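Local structure of fructokinase (Xylella fastidiosa Temecula1, 3LJS) at residues B[83-94]-B[106-117]; B[135-143]-B[173-184]. The protein probably phosphorylates fructose at the expense of ATP, as a fructokinase of the PfkB (ribokinase-like) family of carbohydrate kinases. All coordinates share one frame; numbering follows the deposited sequence.

Contact 1: residues B[83-94]-B[106-117]; sequences VRTSTAKTALAF and SFYRPPAADLLF
The ring of Phe94 has the carbonyl oxygen of Ser106 at its edge, in plane, while its CE2 meets CE2 of Tyr108 at 3.7 Å. The two rings lie obliquely to one another, planes at 68°. On the other side of the hairpin Ala93 CB sits 3.5 Å from CE1 of Phe107, again obliquely to the ring. The guanidinium of Arg109 carries Leu115 CD2 over one face and has Ala91 CB near its plane at one edge; also at its edge, in plane, is the carboxylate of Asp114. Arg109 NE and NH2 grip Asp114 OD1 and OD2 side-on, each oxygen using its syn lone pair, Arg109 NH2 to Asp114 OD2 being 2.6 Å. With CG anti to the backbone N (chi1 -172°) and the chain extended to NE, Arg109 runs past the methyl of Ala91 to get there.

Strands 92-94 and 106-108 pair antiparallel, Phe94 N and O bonding Ser106 O and N. Past the hairpin, Ala113 N donates to Lys89 O (2.8 Å). A water gathers Ala91 N, Asp114 N and Asp114 OD1, the last at 2.7 Å. At the far end Val83 CG2 touches the Phe117 ring at CD1, 3.8 Å away.

Tyr108 OH bonds Thr90 O of the second subunit, so this hairpin of the four-stranded lid sheet also builds the dimer interface. Chemically, the methyls of Ala91 and Ala112 meet where the two segments run close, and the buried Asp114 charge is met by both Arg109 and water, which probably keeps it ionised.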
loop_
_atom_site.group_PDB
_atom_site.type_symbol
_atom_site.label_atom_id
_atom_site.label_comp_id
_atom_site.label_asym_id
_atom_site.label_seq_id
_atom_site.Cartn_x
_atom_site.Cartn_y
_atom_site.Cartn_z
ATOM N N VAL B 83 15.290 -13.525 2.717
ATOM C CA VAL B 83 15.723 -12.706 3.845
ATOM C C VAL B 83 14.583 -11.746 4.154
ATOM O O VAL B 83 13.718 -11.514 3.306
ATOM C CB VAL B 83 17.018 -11.918 3.548
ATOM C CG1 VAL B 83 18.195 -12.881 3.468
ATOM C CG2 VAL B 83 16.874 -11.133 2.264
ATOM N N ARG B 84 14.574 -11.191 5.361
ATOM C CA ARG B 84 13.493 -10.295 5.765
ATOM C C ARG B 84 13.967 -8.906 6.174
ATOM O O ARG B 84 15.129 -8.712 6.525
ATOM C CB ARG B 84 12.722 -10.916 6.940
ATOM C CG ARG B 84 12.317 -12.378 6.748
ATOM C CD ARG B 84 11.321 -12.547 5.606
ATOM N NE ARG B 84 9.981 -12.080 5.949
ATOM C CZ ARG B 84 9.067 -12.811 6.579
ATOM N NH1 ARG B 84 9.339 -14.057 6.943
ATOM N NH2 ARG B 84 7.873 -12.298 6.842
ATOM N N THR B 85 13.054 -7.942 6.128
ATOM C CA THR B 85 13.368 -6.580 6.528
ATOM C C THR B 85 12.144 -5.847 7.070
ATOM O O THR B 85 11.018 -6.082 6.629
ATOM C CB THR B 85 13.942 -5.760 5.368
ATOM O OG1 THR B 85 14.255 -4.442 5.839
ATOM C CG2 THR B 85 12.941 -5.663 4.229
ATOM N N SER B 86 12.380 -4.959 8.033
ATOM C CA SER B 86 11.321 -4.162 8.642
ATOM C C SER B 86 11.484 -2.721 8.184
ATOM O O SER B 86 10.717 -1.846 8.580
ATOM C CB SER B 86 11.421 -4.218 10.170
ATOM O OG SER B 86 11.251 -5.542 10.648
ATOM N N THR B 87 12.489 -2.485 7.348
ATOM C CA THR B 87 12.788 -1.150 6.839
ATOM C C THR B 87 11.748 -0.651 5.845
ATOM O O THR B 87 11.515 0.552 5.726
ATOM C CB THR B 87 14.179 -1.125 6.169
ATOM O OG1 THR B 87 15.179 -1.435 7.148
ATOM C CG2 THR B 87 14.475 0.245 5.575
ATOM N N ALA B 88 11.129 -1.577 5.124
ATOM C CA ALA B 88 10.111 -1.222 4.150
ATOM C C ALA B 88 9.043 -2.303 4.109
ATOM O O ALA B 88 9.265 -3.440 4.542
ATOM C CB ALA B 88 10.738 -1.038 2.767
ATOM N N LYS B 89 7.880 -1.938 3.589
ATOM C CA LYS B 89 6.758 -2.856 3.496
ATOM C C LYS B 89 6.819 -3.703 2.234
ATOM O O LYS B 89 7.520 -3.374 1.271
ATOM C CB LYS B 89 5.444 -2.072 3.489
ATOM C CG LYS B 89 5.228 -1.169 4.697
ATOM C CD LYS B 89 4.981 -1.984 5.947
ATOM C CE LYS B 89 4.635 -1.099 7.132
ATOM N NZ LYS B 89 4.445 -1.920 8.360
ATOM N N THR B 90 6.072 -4.799 2.253
ATOM C CA THR B 90 5.976 -5.682 1.105
ATOM C C THR B 90 5.252 -4.867 0.037
ATOM O O THR B 90 4.245 -4.215 0.321
ATOM C CB THR B 90 5.131 -6.922 1.439
ATOM O OG1 THR B 90 5.754 -7.644 2.508
ATOM C CG2 THR B 90 4.990 -7.818 0.222
ATOM N N ALA B 91 5.769 -4.887 -1.182
ATOM C CA ALA B 91 5.153 -4.142 -2.270
ATOM C C ALA B 91 3.735 -4.627 -2.545
ATOM O O ALA B 91 3.419 -5.811 -2.369
ATOM C CB ALA B 91 5.996 -4.273 -3.535
ATOM N N LEU B 92 2.889 -3.705 -2.993
ATOM C CA LEU B 92 1.506 -4.016 -3.321
ATOM C C LEU B 92 1.231 -3.576 -4.748
ATOM O O LEU B 92 1.694 -2.521 -5.187
ATOM C CB LEU B 92 0.536 -3.282 -2.384
ATOM C CG LEU B 92 0.638 -3.507 -0.878
ATOM C CD1 LEU B 92 -0.379 -2.598 -0.175
ATOM C CD2 LEU B 92 0.380 -4.972 -0.539
ATOM N N ALA B 93 0.480 -4.396 -5.471
ATOM C CA ALA B 93 0.111 -4.091 -6.842
ATOM C C ALA B 93 -1.408 -4.162 -6.908
ATOM O O ALA B 93 -1.988 -5.249 -6.913
ATOM C CB ALA B 93 0.731 -5.109 -7.799
ATOM N N PHE B 94 -2.054 -3.002 -6.927
ATOM C CA PHE B 94 -3.507 -2.950 -6.992
ATOM C C PHE B 94 -3.955 -3.066 -8.442
ATOM O O PHE B 94 -3.465 -2.346 -9.313
ATOM C CB PHE B 94 -4.014 -1.645 -6.372
ATOM C CG PHE B 94 -4.023 -1.655 -4.872
ATOM C CD1 PHE B 94 -5.107 -2.176 -4.176
ATOM C CD2 PHE B 94 -2.932 -1.178 -4.152
ATOM C CE1 PHE B 94 -5.112 -2.228 -2.788
ATOM C CE2 PHE B 94 -2.919 -1.223 -2.764
ATOM C CZ PHE B 94 -4.017 -1.753 -2.075
ATOM N N SER B 106 -1.975 0.233 -9.838
ATOM C CA SER B 106 -1.509 1.201 -8.853
ATOM C C SER B 106 -0.525 0.488 -7.930
ATOM O O SER B 106 -0.922 -0.309 -7.075
ATOM C CB SER B 106 -2.682 1.756 -8.042
ATOM O OG SER B 106 -2.224 2.674 -7.060
ATOM N N PHE B 107 0.757 0.781 -8.104
ATOM C CA PHE B 107 1.799 0.141 -7.313
ATOM C C PHE B 107 2.284 0.930 -6.106
ATOM O O PHE B 107 2.437 2.151 -6.164
ATOM C CB PHE B 107 3.022 -0.140 -8.191
ATOM C CG PHE B 107 2.760 -1.077 -9.330
ATOM C CD1 PHE B 107 2.722 -2.450 -9.123
ATOM C CD2 PHE B 107 2.569 -0.586 -10.618
ATOM C CE1 PHE B 107 2.498 -3.328 -10.185
ATOM C CE2 PHE B 107 2.344 -1.453 -11.687
ATOM C CZ PHE B 107 2.310 -2.829 -11.466
ATOM N N TYR B 108 2.524 0.217 -5.011
ATOM C CA TYR B 108 3.085 0.821 -3.816
ATOM C C TYR B 108 4.492 0.235 -3.826
ATOM O O TYR B 108 4.794 -0.719 -3.095
ATOM C CB TYR B 108 2.300 0.408 -2.560
ATOM C CG TYR B 108 1.055 1.250 -2.365
ATOM C CD1 TYR B 108 1.006 2.245 -1.384
ATOM C CD2 TYR B 108 -0.029 1.132 -3.237
ATOM C CE1 TYR B 108 -0.094 3.106 -1.284
ATOM C CE2 TYR B 108 -1.130 1.988 -3.148
ATOM C CZ TYR B 108 -1.150 2.976 -2.174
ATOM O OH TYR B 108 -2.202 3.860 -2.127
ATOM N N ARG B 109 5.351 0.793 -4.683
ATOM C CA ARG B 109 6.704 0.276 -4.790
ATOM C C ARG B 109 7.904 1.190 -5.062
ATOM O O ARG B 109 9.012 0.688 -5.234
ATOM C CB ARG B 109 6.727 -0.886 -5.793
ATOM C CG ARG B 109 8.057 -1.632 -5.849
ATOM C CD ARG B 109 7.919 -2.911 -6.635
ATOM N NE ARG B 109 9.142 -3.701 -6.653
ATOM C CZ ARG B 109 10.129 -3.544 -7.530
ATOM N NH1 ARG B 109 10.053 -2.613 -8.473
ATOM N NH2 ARG B 109 11.180 -4.354 -7.488
ATOM N N PRO B 110 7.729 2.522 -5.154
ATOM C CA PRO B 110 9.033 3.156 -5.389
ATOM C C PRO B 110 9.898 2.573 -4.262
ATOM O O PRO B 110 11.052 2.209 -4.488
ATOM C CB PRO B 110 8.731 4.641 -5.221
ATOM C CG PRO B 110 7.320 4.743 -5.759
ATOM C CD PRO B 110 6.635 3.515 -5.163
ATOM N N PRO B 111 9.337 2.484 -3.029
ATOM C CA PRO B 111 10.024 1.921 -1.858
ATOM C C PRO B 111 9.297 0.613 -1.508
ATOM O O PRO B 111 8.064 0.568 -1.502
ATOM C CB PRO B 111 9.819 2.985 -0.797
ATOM C CG PRO B 111 8.420 3.400 -1.049
ATOM C CD PRO B 111 8.294 3.427 -2.576
ATOM N N ALA B 112 10.052 -0.447 -1.246
ATOM C CA ALA B 112 9.468 -1.739 -0.900
ATOM C C ALA B 112 10.552 -2.700 -0.417
ATOM O O ALA B 112 11.732 -2.536 -0.729
ATOM C CB ALA B 112 8.735 -2.331 -2.104
ATOM N N ALA B 113 10.141 -3.712 0.333
ATOM C CA ALA B 113 11.075 -4.682 0.877
ATOM C C ALA B 113 11.960 -5.379 -0.154
ATOM O O ALA B 113 13.173 -5.492 0.044
ATOM C CB ALA B 113 10.315 -5.723 1.689
ATOM N N ASP B 114 11.366 -5.841 -1.253
ATOM C CA ASP B 114 12.135 -6.570 -2.265
ATOM C C ASP B 114 13.276 -5.762 -2.885
ATOM O O ASP B 114 14.256 -6.332 -3.374
ATOM C CB ASP B 114 11.211 -7.109 -3.372
ATOM C CG ASP B 114 10.773 -6.037 -4.349
ATOM O OD1 ASP B 114 9.760 -5.346 -4.089
ATOM O OD2 ASP B 114 11.448 -5.882 -5.388
ATOM N N LEU B 115 13.152 -4.438 -2.853
ATOM C CA LEU B 115 14.176 -3.549 -3.408
ATOM C C LEU B 115 15.425 -3.440 -2.530
ATOM O O LEU B 115 16.449 -2.917 -2.967
ATOM C CB LEU B 115 13.608 -2.137 -3.588
ATOM C CG LEU B 115 12.986 -1.644 -4.898
ATOM C CD1 LEU B 115 13.100 -2.676 -5.991
ATOM C CD2 LEU B 115 11.547 -1.268 -4.638
ATOM N N LEU B 116 15.342 -3.935 -1.300
ATOM C CA LEU B 116 16.459 -3.831 -0.363
ATOM C C LEU B 116 17.397 -5.030 -0.295
ATOM O O LEU B 116 18.309 -5.064 0.533
ATOM C CB LEU B 116 15.918 -3.507 1.034
ATOM C CG LEU B 116 15.768 -2.034 1.451
ATOM C CD1 LEU B 116 15.668 -1.114 0.257
ATOM C CD2 LEU B 116 14.548 -1.905 2.346
ATOM N N PHE B 117 17.180 -6.018 -1.156
ATOM C CA PHE B 117 18.053 -7.187 -1.179
ATOM C C PHE B 117 19.417 -6.694 -1.673
ATOM O O PHE B 117 19.495 -5.953 -2.647
ATOM C CB PHE B 117 17.505 -8.240 -2.151
ATOM C CG PHE B 117 18.202 -9.572 -2.065
ATOM C CD1 PHE B 117 17.612 -10.638 -1.388
ATOM C CD2 PHE B 117 19.446 -9.766 -2.664
ATOM C CE1 PHE B 117 18.249 -11.882 -1.311
ATOM C CE2 PHE B 117 20.092 -11.005 -2.592
ATOM C CZ PHE B 117 19.491 -12.064 -1.914
HETATM O O HOH W 1 8.400 -6.034 -1.823
#

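Contact 2: residues B[135-143]-B[173-184]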
loop_
_atom_site.group_PDB
_atom_site.type_symbol
_atom_site.label_atom_id
_atom_site.label_comp_id
_atom_site.label_asym_id
_atom_site.label_seq_id
_atom_site.Cartn_x
_atom_site.Cartn_y
_atom_site.Cartn_z
ATOM N N ALA B 135 15.717 -14.373 -13.565
ATOM C CA ALA B 135 15.428 -13.016 -13.100
ATOM C C ALA B 135 14.585 -12.258 -14.123
ATOM O O ALA B 135 14.453 -12.688 -15.267
ATOM C CB ALA B 135 16.730 -12.263 -12.837
ATOM N N CYS B 136 14.017 -11.132 -13.693
ATOM C CA CYS B 136 13.179 -10.281 -14.539
ATOM C C CYS B 136 13.651 -8.835 -14.373
ATOM O O CYS B 136 14.441 -8.554 -13.478
ATOM C CB CYS B 136 11.711 -10.423 -14.127
ATOM S SG CYS B 136 11.052 -12.104 -14.420
ATOM N N SER B 137 13.175 -7.918 -15.213
ATOM C CA SER B 137 13.637 -6.529 -15.124
ATOM C C SER B 137 13.095 -5.705 -13.956
ATOM O O SER B 137 13.594 -4.609 -13.690
ATOM C CB SER B 137 13.361 -5.779 -16.437
ATOM O OG SER B 137 11.979 -5.522 -16.605
ATOM N N ASN B 138 12.092 -6.212 -13.249
ATOM C CA ASN B 138 11.544 -5.453 -12.130
ATOM C C ASN B 138 12.555 -5.270 -11.009
ATOM O O ASN B 138 12.463 -4.316 -10.236
ATOM C CB ASN B 138 10.270 -6.113 -11.608
ATOM C CG ASN B 138 9.160 -6.080 -12.633
ATOM O OD1 ASN B 138 8.881 -5.033 -13.224
ATOM N ND2 ASN B 138 8.523 -7.229 -12.863
ATOM N N SER B 139 13.528 -6.170 -10.929
ATOM C CA SER B 139 14.565 -6.051 -9.907
ATOM C C SER B 139 15.721 -5.202 -10.449
ATOM O O SER B 139 16.868 -5.342 -10.022
ATOM C CB SER B 139 15.072 -7.435 -9.478
ATOM O OG SER B 139 15.658 -8.134 -10.561
HETATM N N MSE B 140 15.403 -4.318 -11.392
HETATM C CA MSE B 140 16.391 -3.419 -11.987
HETATM C C MSE B 140 15.855 -1.985 -12.010
HETATM O O MSE B 140 16.433 -1.110 -12.658
HETATM C CB MSE B 140 16.704 -3.837 -13.429
HETATM C CG MSE B 140 17.350 -5.204 -13.577
HETATM SE SE MSE B 140 17.594 -5.698 -15.451
HETATM C CE MSE B 140 18.280 -7.490 -15.145
ATOM N N THR B 141 14.758 -1.748 -11.296
ATOM C CA THR B 141 14.119 -0.433 -11.280
ATOM C C THR B 141 14.903 0.716 -10.632
ATOM O O THR B 141 14.546 1.880 -10.801
ATOM C CB THR B 141 12.708 -0.533 -10.661
ATOM O OG1 THR B 141 12.776 -1.224 -9.412
ATOM C CG2 THR B 141 11.786 -1.297 -11.597
ATOM N N ASP B 142 15.951 0.392 -9.877
ATOM C CA ASP B 142 16.808 1.417 -9.289
ATOM C C ASP B 142 18.239 0.890 -9.387
ATOM O O ASP B 142 18.446 -0.318 -9.544
ATOM C CB ASP B 142 16.384 1.766 -7.842
ATOM C CG ASP B 142 16.944 0.824 -6.791
ATOM O OD1 ASP B 142 16.295 0.700 -5.730
ATOM O OD2 ASP B 142 18.023 0.231 -6.990
ATOM N N ALA B 143 19.217 1.790 -9.321
ATOM C CA ALA B 143 20.626 1.427 -9.455
ATOM C C ALA B 143 21.135 0.317 -8.543
ATOM O O ALA B 143 21.846 -0.582 -8.999
ATOM C CB ALA B 143 21.502 2.674 -9.282
ATOM N N LEU B 173 6.858 1.017 -13.214
ATOM C CA LEU B 173 7.694 0.820 -12.036
ATOM C C LEU B 173 9.045 1.529 -12.056
ATOM O O LEU B 173 9.775 1.506 -11.063
ATOM C CB LEU B 173 7.912 -0.678 -11.814
ATOM C CG LEU B 173 6.676 -1.483 -11.414
ATOM C CD1 LEU B 173 7.011 -2.970 -11.382
ATOM C CD2 LEU B 173 6.197 -1.014 -10.046
ATOM N N TRP B 174 9.380 2.154 -13.180
ATOM C CA TRP B 174 10.656 2.851 -13.306
ATOM C C TRP B 174 10.534 4.349 -13.020
ATOM O O TRP B 174 9.502 4.955 -13.295
ATOM C CB TRP B 174 11.228 2.633 -14.707
ATOM C CG TRP B 174 11.611 1.202 -14.984
ATOM C CD1 TRP B 174 10.765 0.139 -15.155
ATOM C CD2 TRP B 174 12.938 0.684 -15.111
ATOM N NE1 TRP B 174 11.489 -1.010 -15.382
ATOM C CE2 TRP B 174 12.824 -0.704 -15.358
ATOM C CE3 TRP B 174 14.216 1.258 -15.035
ATOM C CZ2 TRP B 174 13.941 -1.528 -15.538
ATOM C CZ3 TRP B 174 15.328 0.436 -15.214
ATOM C CH2 TRP B 174 15.179 -0.943 -15.460
ATOM N N PRO B 175 11.594 4.965 -12.466
ATOM C CA PRO B 175 11.585 6.399 -12.148
ATOM C C PRO B 175 11.265 7.268 -13.353
ATOM O O PRO B 175 11.706 6.996 -14.470
ATOM C CB PRO B 175 12.997 6.647 -11.621
ATOM C CG PRO B 175 13.364 5.334 -11.014
ATOM C CD PRO B 175 12.867 4.352 -12.051
ATOM N N ASN B 176 10.493 8.319 -13.115
ATOM C CA ASN B 176 10.100 9.235 -14.173
ATOM C C ASN B 176 11.323 9.890 -14.803
ATOM O O ASN B 176 12.294 10.203 -14.113
ATOM C CB ASN B 176 9.170 10.310 -13.607
ATOM C CG ASN B 176 7.971 10.565 -14.494
ATOM O OD1 ASN B 176 8.112 10.961 -15.652
ATOM N ND2 ASN B 176 6.779 10.333 -13.956
ATOM N N GLY B 177 11.274 10.079 -16.118
ATOM C CA GLY B 177 12.374 10.711 -16.824
ATOM C C GLY B 177 13.614 9.869 -17.078
ATOM O O GLY B 177 14.453 10.246 -17.898
ATOM N N GLU B 178 13.745 8.736 -16.390
ATOM C CA GLU B 178 14.914 7.879 -16.572
ATOM C C GLU B 178 14.769 6.890 -17.723
ATOM O O GLU B 178 13.684 6.369 -17.974
ATOM C CB GLU B 178 15.219 7.126 -15.277
ATOM C CG GLU B 178 15.514 8.046 -14.102
ATOM C CD GLU B 178 16.087 7.309 -12.906
ATOM O OE1 GLU B 178 16.364 7.971 -11.880
ATOM O OE2 GLU B 178 16.263 6.073 -12.991
ATOM N N ASN B 179 15.874 6.640 -18.423
ATOM C CA ASN B 179 15.885 5.716 -19.554
ATOM C C ASN B 179 16.380 4.346 -19.099
ATOM O O ASN B 179 17.556 4.175 -18.787
ATOM C CB ASN B 179 16.805 6.234 -20.661
ATOM C CG ASN B 179 16.621 5.483 -21.968
ATOM O OD1 ASN B 179 16.314 4.291 -21.975
ATOM N ND2 ASN B 179 16.818 6.175 -23.084
ATOM N N PRO B 180 15.484 3.351 -19.056
ATOM C CA PRO B 180 15.829 1.988 -18.634
ATOM C C PRO B 180 16.618 1.162 -19.651
ATOM O O PRO B 180 17.154 0.102 -19.315
ATOM C CB PRO B 180 14.467 1.373 -18.326
ATOM C CG PRO B 180 13.569 2.055 -19.308
ATOM C CD PRO B 180 14.027 3.493 -19.241
ATOM N N ALA B 181 16.697 1.653 -20.884
ATOM C CA ALA B 181 17.399 0.947 -21.955
ATOM C C ALA B 181 18.745 0.355 -21.543
ATOM O O ALA B 181 19.017 -0.822 -21.785
ATOM C CB ALA B 181 17.589 1.879 -23.153
ATOM N N SER B 182 19.584 1.176 -20.924
ATOM C CA SER B 182 20.909 0.753 -20.492
ATOM C C SER B 182 20.924 -0.518 -19.636
ATOM O O SER B 182 21.675 -1.456 -19.912
ATOM C CB SER B 182 21.580 1.891 -19.726
ATOM O OG SER B 182 22.893 1.527 -19.354
ATOM N N ARG B 183 20.103 -0.548 -18.593
ATOM C CA ARG B 183 20.051 -1.711 -17.713
ATOM C C ARG B 183 19.464 -2.931 -18.408
ATOM O O ARG B 183 19.944 -4.050 -18.222
ATOM C CB ARG B 183 19.238 -1.394 -16.462
ATOM C CG ARG B 183 19.930 -0.429 -15.530
ATOM C CD ARG B 183 18.989 0.014 -14.444
ATOM N NE ARG B 183 19.546 1.128 -13.691
ATOM C CZ ARG B 183 18.831 1.922 -12.905
ATOM N NH1 ARG B 183 17.526 1.720 -12.768
ATOM N NH2 ARG B 183 19.422 2.926 -12.267
ATOM N N LEU B 184 18.427 -2.716 -19.207
ATOM C CA LEU B 184 17.803 -3.815 -19.921
ATOM C C LEU B 184 18.821 -4.492 -20.835
ATOM O O LEU B 184 18.924 -5.717 -20.845
ATOM C CB LEU B 184 16.602 -3.316 -20.732
ATOM C CG LEU B 184 15.479 -2.702 -19.885
ATOM C CD1 LEU B 184 14.341 -2.229 -20.783
ATOM C CD2 LEU B 184 14.975 -3.736 -18.882
HETATM O O HOH W 2 10.213 -3.740 -15.394
#
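Thr141 stands over one face of the Trp174 indole: its CG2 lies 3.9 Å from the centroid of the five-membered ring and 11° off the normal, a CH-pi contact. Pro180 CB lies against the opposite face, offset toward the rim, so the indole is held between a methyl and a proline. Setting CG2 of Thr141 anti to the carbonyl carbon aims the methyl at the ring and turns OG1 away, to Arg109. The six-membered end of the indole packs against Met140, with Trp174 CH2 3.1 Å from Met140 O and 3.9 Å from Met140 CB. At the edge, in plane, a water accepts from Trp174 NE1 (3.0 Å) and donates to Ser137 OG and Asn138 OD1, tying the indole to both polar side chains; Ser137 OG is also hydrogen-bonded to Leu167 O.

Arg183 reaches across from its helix with an extended chain and lays one guanidinium face on the backbone at Asp142 and Ala143. Its NH1 makes a weak, bent bond to Met140 O, 3.0 Å long with 133° at the hydrogen. Leu173 CD1 comes up beside Asn138 OD1 at 3.3 Å, the two side chains slanting past each other, and Leu184 CD2 rests on Ser137 CB at 3.6 Å. Asn138 ND2 is held by Glu12, and its side chain packs on Arg170, seen to bind ATP.

In the fold, residues 135-143 lead from strand 130-136 of the large sheet into helix 143-158, whose N terminus Asp142 caps, OD2 to Ile145 N. The segment 173-184 wraps this turn and enters helix 181-189, itself packed against Tyr203 of helix 198-207.

From the N terminus, the chain leaves edge strand 82-85 of the nine-stranded sheet, passes out into strand 92-97 of the smaller sheet, and returns along 103-108; contact 1 closes this excursion by setting 106-117 against 83-94. Only then does contact 2 open, at the end of inner strand 130-136, and it closes a longer loop through helix 143-158 and strand 162-166. The two are in series, neither nested nor crossed. They nevertheless meet in space: Arg109 probably bonds Asn138 O and Thr141 OG1, and Phe107 packs on Leu173. Lid hairpin and large domain are thereby tied together beside Arg170, an ATP-binding residue.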